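Local atomic coordinates of uronate dehydrogenase (Agrobacterium tumefaciens, PDB entry 3RFX), a protein that catalyses the NAD-dependent oxidation of uronic acids on a Rossmann-fold scaffold. Residues S177-H182 / G205-D210; S181-V186 / P226-E231. The protein carries 1 engineered substitution. All blocks are in the same frame, centred on the assembly; numbering follows the deposited sequence.

Interaction 1. Residues S177-H182 / G205-D210; sequences STWFSH and GASAND. With PO4 (phosphate ion), chain F.
Where strand 202-205, an outermost strand of the Rossmann sheet, runs out into loop, residues 205-210 pack against the turn joining helix 175-178 to helix 182-194, and the backbone oxygen of W179 and the side-chain amide of N209 form the polar centre of this buried contact. W179 O accepts two bonds, both in its carbonyl plane: one from S207 N at 2.8 Å and one from N209 ND2 at 3.0 Å. The same amide nitrogen gives its other hydrogen to S177 O (3.0 Å), meeting that oxygen from above the carbonyl plane, 74° out of it. Both acceptors lie close to the plane of the N209 amide, and N209 OD1 is taken by A230 N, which fixes the rotation of the group.

A second link is almost linear: S181 N donates to S207 OG over 2.9 Å, with 177° at the hydrogen. S207 has OG anti to its carbonyl carbon (chi1 -69°), which brings the hydroxyl to S181 N while it also bonds D184 OD2.

F180 lays one face of its ring over the G205-A206 peptide; G205 CA makes a CH-pi contact 3.8 Å from the ring centroid. F180 also stacks with F185. H182 donates from ND1 to O1 of a phosphate ion, probably from the crystallisation liquor, which R22 also binds. The arrangement docks the turn between two helices onto the end of an outermost strand of the parallel Rossmann sheet.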
loop_
_atom_site.group_PDB
_atom_site.type_symbol
_atom_site.label_atom_id
_atom_site.label_comp_id
_atom_site.label_asym_id
_atom_site.label_seq_id
_atom_site.Cartn_x
_atom_site.Cartn_y
_atom_site.Cartn_z
ATOM N N SER A 177 20.355 -8.259 -15.522
ATOM C CA SER A 177 19.110 -7.654 -15.054
ATOM C C SER A 177 18.585 -6.608 -16.029
ATOM O O SER A 177 17.375 -6.504 -16.215
ATOM C CB SER A 177 19.286 -7.017 -13.664
ATOM O OG SER A 177 19.733 -7.981 -12.712
ATOM N N THR A 178 19.485 -5.829 -16.637
ATOM C CA THR A 178 19.071 -4.649 -17.408
ATOM C C THR A 178 18.933 -4.850 -18.918
ATOM O O THR A 178 18.440 -3.956 -19.614
ATOM C CB THR A 178 20.029 -3.455 -17.195
ATOM O OG1 THR A 178 21.332 -3.804 -17.671
ATOM C CG2 THR A 178 20.116 -3.060 -15.718
ATOM N N TRP A 179 19.368 -5.999 -19.425
ATOM C CA TRP A 179 19.375 -6.235 -20.869
ATOM C C TRP A 179 18.001 -6.023 -21.477
ATOM O O TRP A 179 17.000 -6.517 -20.962
ATOM C CB TRP A 179 19.834 -7.655 -21.190
ATOM C CG TRP A 179 20.051 -7.915 -22.666
ATOM C CD1 TRP A 179 20.735 -7.126 -23.547
ATOM C CD2 TRP A 179 19.600 -9.051 -23.410
ATOM N NE1 TRP A 179 20.731 -7.700 -24.800
ATOM C CE2 TRP A 179 20.040 -8.883 -24.740
ATOM C CE3 TRP A 179 18.864 -10.199 -23.082
ATOM C CZ2 TRP A 179 19.774 -9.819 -25.738
ATOM C CZ3 TRP A 179 18.598 -11.124 -24.071
ATOM C CH2 TRP A 179 19.053 -10.929 -25.387
ATOM N N PHE A 180 17.982 -5.290 -22.585
ATOM C CA PHE A 180 16.770 -5.056 -23.375
ATOM C C PHE A 180 17.144 -5.442 -24.799
ATOM O O PHE A 180 17.873 -4.706 -25.462
ATOM C CB PHE A 180 16.424 -3.573 -23.323
ATOM C CG PHE A 180 15.019 -3.237 -23.799
ATOM C CD1 PHE A 180 14.038 -4.219 -23.900
ATOM C CD2 PHE A 180 14.688 -1.926 -24.099
ATOM C CE1 PHE A 180 12.741 -3.888 -24.320
ATOM C CE2 PHE A 180 13.398 -1.586 -24.509
ATOM C CZ PHE A 180 12.431 -2.563 -24.615
ATOM N N SER A 181 16.680 -6.596 -25.263
ATOM C CA SER A 181 17.101 -7.086 -26.580
ATOM C C SER A 181 16.551 -6.209 -27.707
ATOM O O SER A 181 15.542 -5.525 -27.539
ATOM C CB SER A 181 16.653 -8.527 -26.798
ATOM O OG SER A 181 15.239 -8.590 -26.979
ATOM N N HIS A 182 17.215 -6.232 -28.859
ATOM C CA HIS A 182 16.695 -5.525 -30.024
ATOM C C HIS A 182 15.286 -6.000 -30.363
ATOM O O HIS A 182 14.387 -5.179 -30.576
ATOM C CB HIS A 182 17.620 -5.702 -31.231
ATOM C CG HIS A 182 18.948 -5.039 -31.066
ATOM N ND1 HIS A 182 20.045 -5.369 -31.832
ATOM C CD2 HIS A 182 19.360 -4.069 -30.216
ATOM C CE1 HIS A 182 21.072 -4.623 -31.468
ATOM N NE2 HIS A 182 20.684 -3.827 -30.490
ATOM N N GLY A 205 12.221 -0.507 -19.768
ATOM C CA GLY A 205 12.795 -1.063 -20.976
ATOM C C GLY A 205 13.778 -2.182 -20.687
ATOM O O GLY A 205 14.981 -1.947 -20.636
ATOM N N ALA A 206 13.257 -3.390 -20.494
ATOM C CA ALA A 206 14.076 -4.577 -20.264
ATOM C C ALA A 206 13.401 -5.801 -20.860
ATOM O O ALA A 206 12.174 -5.854 -20.949
ATOM C CB ALA A 206 14.289 -4.784 -18.775
ATOM N N SER A 207 14.194 -6.794 -21.253
ATOM C CA SER A 207 13.633 -8.063 -21.688
ATOM C C SER A 207 13.072 -8.849 -20.490
ATOM O O SER A 207 13.022 -8.325 -19.387
ATOM C CB SER A 207 14.665 -8.859 -22.482
ATOM O OG SER A 207 14.908 -8.216 -23.727
ATOM N N ALA A 208 12.621 -10.081 -20.711
ATOM C CA ALA A 208 12.012 -10.869 -19.634
ATOM C C ALA A 208 13.102 -11.600 -18.853
ATOM O O ALA A 208 13.180 -12.831 -18.861
ATOM C CB ALA A 208 10.997 -11.866 -20.198
ATOM N N ASN A 209 13.948 -10.826 -18.188
ATOM C CA ASN A 209 15.111 -11.378 -17.501
ATOM C C ASN A 209 14.755 -11.978 -16.144
ATOM O O ASN A 209 14.083 -11.333 -15.338
ATOM C CB ASN A 209 16.163 -10.274 -17.323
ATOM C CG ASN A 209 16.492 -9.568 -18.633
ATOM O OD1 ASN A 209 16.495 -10.191 -19.698
ATOM N ND2 ASN A 209 16.730 -8.260 -18.564
ATOM N N ASP A 210 15.205 -13.205 -15.885
ATOM C CA ASP A 210 14.980 -13.821 -14.574
ATOM C C ASP A 210 15.426 -12.881 -13.459
ATOM O O ASP A 210 14.785 -12.811 -12.414
ATOM C CB ASP A 210 15.734 -15.148 -14.432
ATOM C CG ASP A 210 15.102 -16.278 -15.222
ATOM O OD1 ASP A 210 14.065 -16.054 -15.885
ATOM O OD2 ASP A 210 15.651 -17.400 -15.168
HETATM P P PO4 F . 19.809 -6.979 -35.014
HETATM O O1 PO4 F . 19.960 -7.360 -33.559
HETATM O O2 PO4 F . 19.520 -8.218 -35.826
HETATM O O3 PO4 F . 18.665 -6.009 -35.171
HETATM O O4 PO4 F . 21.084 -6.331 -35.499
#

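Interaction 2. Residues S181-V186 / P226-E231; sequences SHDDFV and PKDNAE. With PO4 (phosphate ion), chain F.
Carboxylate-to-backbone bonds come first: D184, in the first turn of helix 182-194, grips two successive peptide nitrogens of the loop 226-231. Its OD1 accepts from K227 N at 2.8 Å, on the syn side but 33° out of the carboxylate plane, while OD2, whose second donor is S207 OG, uses its syn lone pair for D228 N at 3.0 Å. CG stands anti to the carbonyl carbon of D184 (chi1 -74°), directing the carboxylate to the loop.

Hydroxyl chemistry follows. S181 OG donates to D228 OD2 over 2.6 Å, on the anti lone pair of that oxygen, and accepts from D184 N (3.0 Å), the N-cap bond of the helix.

Van der Waals contact is modest: P226 CB packs 3.5 Å from D184 CG, the two side chains crossing at about a right angle, and D183 CB approaches D228 OD2.

Water and charge complete the set. One water donates to D183 OD2 and to D228 OD1 at 2.9 and 3.0 Å; a second donates to D228 OD2 and only weakly to D183 OD2. D183 OD1 is paired with R22 in a salt bridge. Three carboxylates thus gather here, D184 OD2 lying 3.8 Å from D228 OD2. Hydroxyl, peptide and water donors, the R22 salt bridge and the positive end of the helix dipole would be expected to offset the repulsion of D183 and D184 with D228.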
loop_
_atom_site.group_PDB
_atom_site.type_symbol
_atom_site.label_atom_id
_atom_site.label_comp_id
_atom_site.label_asym_id
_atom_site.label_seq_id
_atom_site.Cartn_x
_atom_site.Cartn_y
_atom_site.Cartn_z
ATOM N N SER A 181 16.680 -6.596 -25.263
ATOM C CA SER A 181 17.101 -7.086 -26.580
ATOM C C SER A 181 16.551 -6.209 -27.707
ATOM O O SER A 181 15.542 -5.525 -27.539
ATOM C CB SER A 181 16.653 -8.527 -26.798
ATOM O OG SER A 181 15.239 -8.590 -26.979
ATOM N N HIS A 182 17.215 -6.232 -28.859
ATOM C CA HIS A 182 16.695 -5.525 -30.024
ATOM C C HIS A 182 15.286 -6.000 -30.363
ATOM O O HIS A 182 14.387 -5.179 -30.576
ATOM C CB HIS A 182 17.620 -5.702 -31.231
ATOM C CG HIS A 182 18.948 -5.039 -31.066
ATOM N ND1 HIS A 182 20.045 -5.369 -31.832
ATOM C CD2 HIS A 182 19.360 -4.069 -30.216
ATOM C CE1 HIS A 182 21.072 -4.623 -31.468
ATOM N NE2 HIS A 182 20.684 -3.827 -30.490
ATOM N N ASP A 183 15.089 -7.315 -30.393
ATOM C CA ASP A 183 13.773 -7.881 -30.689
ATOM C C ASP A 183 12.689 -7.355 -29.749
ATOM O O ASP A 183 11.575 -7.053 -30.186
ATOM C CB ASP A 183 13.789 -9.406 -30.603
ATOM C CG ASP A 183 14.368 -10.065 -31.846
ATOM O OD1 ASP A 183 14.660 -9.360 -32.835
ATOM O OD2 ASP A 183 14.522 -11.301 -31.823
ATOM N N ASP A 184 12.995 -7.282 -28.456
ATOM C CA ASP A 184 11.988 -6.848 -27.480
ATOM C C ASP A 184 11.704 -5.350 -27.548
ATOM O O ASP A 184 10.580 -4.917 -27.303
ATOM C CB ASP A 184 12.365 -7.283 -26.052
ATOM C CG ASP A 184 12.163 -8.775 -25.824
ATOM O OD1 ASP A 184 11.321 -9.382 -26.513
ATOM O OD2 ASP A 184 12.836 -9.352 -24.945
ATOM N N PHE A 185 12.708 -4.547 -27.899
ATOM C CA PHE A 185 12.473 -3.117 -28.051
ATOM C C PHE A 185 11.634 -2.890 -29.314
ATOM O O PHE A 185 10.700 -2.090 -29.319
ATOM C CB PHE A 185 13.794 -2.339 -28.099
ATOM C CG PHE A 185 13.643 -0.858 -27.884
ATOM C CD1 PHE A 185 12.394 -0.288 -27.651
ATOM C CD2 PHE A 185 14.750 -0.030 -27.915
ATOM C CE1 PHE A 185 12.260 1.070 -27.460
ATOM C CE2 PHE A 185 14.621 1.338 -27.724
ATOM C CZ PHE A 185 13.371 1.889 -27.496
ATOM N N VAL A 186 11.947 -3.625 -30.374
ATOM C CA VAL A 186 11.159 -3.534 -31.598
ATOM C C VAL A 186 9.696 -3.912 -31.348
ATOM O O VAL A 186 8.787 -3.197 -31.767
ATOM C CB VAL A 186 11.755 -4.386 -32.727
ATOM C CG1 VAL A 186 10.792 -4.441 -33.924
ATOM C CG2 VAL A 186 13.105 -3.799 -33.145
ATOM N N PRO A 226 7.734 -9.088 -23.303
ATOM C CA PRO A 226 9.038 -9.384 -23.918
ATOM C C PRO A 226 9.329 -10.883 -23.913
ATOM O O PRO A 226 8.827 -11.599 -23.048
ATOM C CB PRO A 226 10.035 -8.623 -23.038
ATOM C CG PRO A 226 9.314 -8.341 -21.761
ATOM C CD PRO A 226 7.848 -8.271 -22.083
ATOM N N LYS A 227 10.130 -11.353 -24.867
ATOM C CA LYS A 227 10.344 -12.786 -25.051
ATOM C C LYS A 227 11.777 -13.243 -24.748
ATOM O O LYS A 227 12.008 -14.418 -24.477
ATOM C CB LYS A 227 9.974 -13.201 -26.482
ATOM C CG LYS A 227 8.531 -12.901 -26.864
ATOM C CD LYS A 227 7.563 -13.593 -25.910
ATOM C CE LYS A 227 6.115 -13.188 -26.180
ATOM N NZ LYS A 227 5.187 -13.892 -25.254
ATOM N N ASP A 228 12.737 -12.330 -24.802
ATOM C CA ASP A 228 14.130 -12.727 -24.574
ATOM C C ASP A 228 14.451 -12.721 -23.081
ATOM O O ASP A 228 13.720 -12.127 -22.296
ATOM C CB ASP A 228 15.073 -11.830 -25.362
ATOM C CG ASP A 228 14.958 -12.059 -26.868
ATOM O OD1 ASP A 228 14.933 -13.236 -27.289
ATOM O OD2 ASP A 228 14.888 -11.073 -27.627
ATOM N N ASN A 229 15.533 -13.392 -22.691
ATOM C CA ASN A 229 15.842 -13.568 -21.271
ATOM C C ASN A 229 17.357 -13.577 -21.098
ATOM O O ASN A 229 18.039 -14.489 -21.585
ATOM C CB ASN A 229 15.247 -14.890 -20.793
ATOM C CG ASN A 229 15.358 -15.089 -19.285
ATOM O OD1 ASN A 229 16.095 -14.384 -18.592
ATOM N ND2 ASN A 229 14.608 -16.057 -18.774
ATOM N N ALA A 230 17.875 -12.568 -20.408
ATOM C CA ALA A 230 19.316 -12.421 -20.232
ATOM C C ALA A 230 19.927 -13.585 -19.451
ATOM O O ALA A 230 21.131 -13.848 -19.546
ATOM C CB ALA A 230 19.621 -11.099 -19.538
ATOM N N GLU A 231 19.102 -14.288 -18.683
ATOM C CA GLU A 231 19.603 -15.369 -17.837
ATOM C C GLU A 231 20.333 -16.434 -18.664
ATOM O O GLU A 231 21.248 -17.106 -18.169
ATOM C CB GLU A 231 18.457 -15.994 -17.034
ATOM C CG GLU A 231 18.897 -16.985 -15.967
ATOM C CD GLU A 231 19.729 -16.363 -14.850
ATOM O OE1 GLU A 231 19.664 -15.124 -14.624
ATOM O OE2 GLU A 231 20.447 -17.138 -14.175
HETATM P P PO4 F . 19.809 -6.979 -35.014
HETATM O O1 PO4 F . 19.960 -7.360 -33.559
HETATM O O2 PO4 F . 19.520 -8.218 -35.826
HETATM O O3 PO4 F . 18.665 -6.009 -35.171
HETATM O O4 PO4 F . 21.084 -6.331 -35.499
HETATM O O HOH W 1 17.051 -11.587 -29.475
HETATM O O HOH W 2 13.321 -13.041 -29.835
#

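Followed from the N terminus, the chain leaves helix 175-178, turns through S181 and enters helix 182-194, then passes strand 202-205 to the loop before helix 234-238. Interaction 1 closes the shorter loop, with 22 residues between its segments; interaction 2 begins from the overlapping segment 181-186 and closes a longer one of 39. The two share S181 and H182, and 205-210 lies within the span closed by interaction 2. Their centres are about 6 Å apart, and they touch directly, A208 N lying 2.8 Å from D228 O. Together they tie the interhelix turn to the end of an outermost sheet strand and to the later loop.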